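Local coordinates for amidohydrolase (Mycoplasma synoviae, PDB 3OVG), which hydrolyses 1,4-lactones, notably D-xylono- and L-arabino-1,4-lactone 5-phosphate, using a binuclear zinc centre, at residues 182-187 against 328-333. Numbering follows the deposited sequence.
Sequences GCPILV and LAFDEK
Phe330 CG lies roughly anti to its own carbonyl carbon, beside the backbone N (chi1 -88°), and the ring turns a face to Cys183. Cys183 CA stands 3.8 Å from the centroid of the Phe330 ring and only 7° off the normal, which meets the definition of a CH-pi contact over the face. Cys183 CB adds to the same face, 3.6 Å from Phe330 CZ. The Pro184 and Phe330 side chains cross at about a right angle, Pro184 CD being 3.8 Å from Phe330 CE1, while Pro184 CG rests 3.5 Å from Leu328 O. Phe7 stacks on Phe330 as well.

Gly182 O accepts a short, nearly straight hydrogen bond from Asp331 N (2.7 Å, 164° at the hydrogen), with the donor slightly out of the carbonyl plane. Phe330 CA offers the same oxygen a CH...O contact of 3.2 Å. Gly182, with positive phi where helix 165-181 ends, in turn makes a CA-H...O contact of 3.4 Å from its CA to Asp331 O. Asp331 OD2 takes a hydrogen bond from Asn208 ND2.

Residues 182-184 form the alpha-beta loop between helix 165-181 and strand 185-190, at the N-terminal end of the barrel strand; the segment after helix 313-327 packs over it, as in the TIM-barrel (beta/alpha)8 fold of the phosphotriesterase family.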
loop_
_atom_site.group_PDB
_atom_site.type_symbol
_atom_site.label_atom_id
_atom_site.label_comp_id
_atom_site.label_asym_id
_atom_site.label_seq_id
_atom_site.Cartn_x
_atom_site.Cartn_y
_atom_site.Cartn_z
ATOM N N GLY A 182 15.725 -1.155 42.950
ATOM C CA GLY A 182 17.143 -1.309 42.664
ATOM C C GLY A 182 17.423 -1.894 41.286
ATOM O O GLY A 182 18.591 -2.111 40.947
ATOM N N CYS A 183 16.375 -2.161 40.485
ATOM C CA CYS A 183 16.594 -2.885 39.213
ATOM C C CYS A 183 17.302 -2.074 38.101
ATOM O O CYS A 183 17.216 -0.842 38.056
ATOM C CB CYS A 183 15.281 -3.459 38.678
ATOM S SG CYS A 183 14.155 -2.236 37.951
ATOM N N PRO A 184 17.999 -2.766 37.186
ATOM C CA PRO A 184 18.560 -2.091 36.015
ATOM C C PRO A 184 17.480 -1.605 35.046
ATOM O O PRO A 184 16.288 -1.952 35.173
ATOM C CB PRO A 184 19.429 -3.164 35.339
ATOM C CG PRO A 184 19.216 -4.440 36.074
ATOM C CD PRO A 184 18.291 -4.212 37.230
ATOM N N ILE A 185 17.917 -0.774 34.103
ATOM C CA ILE A 185 17.065 -0.118 33.124
ATOM C C ILE A 185 17.749 -0.346 31.790
ATOM O O ILE A 185 18.978 -0.215 31.697
ATOM C CB ILE A 185 17.003 1.420 33.407
ATOM C CG1 ILE A 185 16.279 1.720 34.734
ATOM C CG2 ILE A 185 16.376 2.176 32.269
ATOM C CD1 ILE A 185 16.359 3.162 35.154
ATOM N N LEU A 186 16.991 -0.718 30.765
ATOM C CA LEU A 186 17.510 -0.586 29.401
ATOM C C LEU A 186 16.517 0.176 28.515
ATOM O O LEU A 186 15.310 -0.134 28.493
ATOM C CB LEU A 186 17.870 -1.945 28.795
ATOM C CG LEU A 186 18.424 -1.926 27.342
ATOM C CD1 LEU A 186 19.491 -3.016 27.077
ATOM C CD2 LEU A 186 17.295 -2.040 26.305
ATOM N N VAL A 187 17.008 1.182 27.811
ATOM C CA VAL A 187 16.162 1.972 26.903
ATOM C C VAL A 187 16.453 1.745 25.407
ATOM O O VAL A 187 17.606 1.833 24.979
ATOM C CB VAL A 187 16.222 3.468 27.225
ATOM C CG1 VAL A 187 15.153 4.246 26.396
ATOM C CG2 VAL A 187 15.954 3.699 28.735
ATOM N N LEU A 328 23.893 -4.789 35.510
ATOM C CA LEU A 328 22.734 -5.648 35.760
ATOM C C LEU A 328 22.532 -5.975 37.245
ATOM O O LEU A 328 21.534 -6.601 37.611
ATOM C CB LEU A 328 22.839 -6.957 34.958
ATOM C CG LEU A 328 22.805 -6.824 33.425
ATOM C CD1 LEU A 328 23.015 -8.226 32.825
ATOM C CD2 LEU A 328 21.454 -6.288 32.974
ATOM N N ALA A 329 23.475 -5.561 38.095
ATOM C CA ALA A 329 23.378 -5.835 39.534
ATOM C C ALA A 329 22.285 -4.969 40.152
ATOM O O ALA A 329 22.200 -3.798 39.817
ATOM C CB ALA A 329 24.735 -5.543 40.207
ATOM N N PHE A 330 21.447 -5.498 41.037
ATOM C CA PHE A 330 20.498 -4.615 41.715
ATOM C C PHE A 330 21.208 -3.605 42.619
ATOM O O PHE A 330 22.208 -3.933 43.272
ATOM C CB PHE A 330 19.483 -5.419 42.535
ATOM C CG PHE A 330 18.250 -5.830 41.738
ATOM C CD1 PHE A 330 18.382 -6.425 40.493
ATOM C CD2 PHE A 330 16.981 -5.613 42.239
ATOM C CE1 PHE A 330 17.268 -6.810 39.754
ATOM C CE2 PHE A 330 15.843 -6.011 41.515
ATOM C CZ PHE A 330 15.980 -6.601 40.282
ATOM N N ASP A 331 20.688 -2.382 42.672
ATOM C CA ASP A 331 21.132 -1.418 43.682
ATOM C C ASP A 331 20.366 -1.737 44.934
ATOM O O ASP A 331 19.383 -2.490 44.871
ATOM C CB ASP A 331 20.756 0.010 43.287
ATOM C CG ASP A 331 21.829 0.690 42.505
ATOM O OD1 ASP A 331 22.881 0.048 42.269
ATOM O OD2 ASP A 331 21.619 1.858 42.142
ATOM N N GLU A 332 20.798 -1.163 46.060
ATOM C CA GLU A 332 19.958 -1.146 47.241
ATOM C C GLU A 332 18.735 -0.286 46.910
ATOM O O GLU A 332 18.841 0.693 46.160
ATOM C CB GLU A 332 20.678 -0.561 48.473
ATOM C CG GLU A 332 21.844 -1.425 49.043
ATOM C CD GLU A 332 21.536 -2.935 49.090
ATOM O OE1 GLU A 332 20.679 -3.383 49.917
ATOM O OE2 GLU A 332 22.175 -3.679 48.296
ATOM N N LYS A 333 17.603 -0.662 47.506
ATOM C CA LYS A 333 16.340 0.057 47.400
ATOM C C LYS A 333 16.410 1.459 47.996
ATOM O O LYS A 333 17.103 1.693 48.986
ATOM C CB LYS A 333 15.256 -0.686 48.151
ATOM C CG LYS A 333 15.005 -2.067 47.673
ATOM C CD LYS A 333 13.669 -2.504 48.298
ATOM C CE LYS A 333 13.403 -3.978 48.165
ATOM N NZ LYS A 333 11.926 -4.207 48.462
#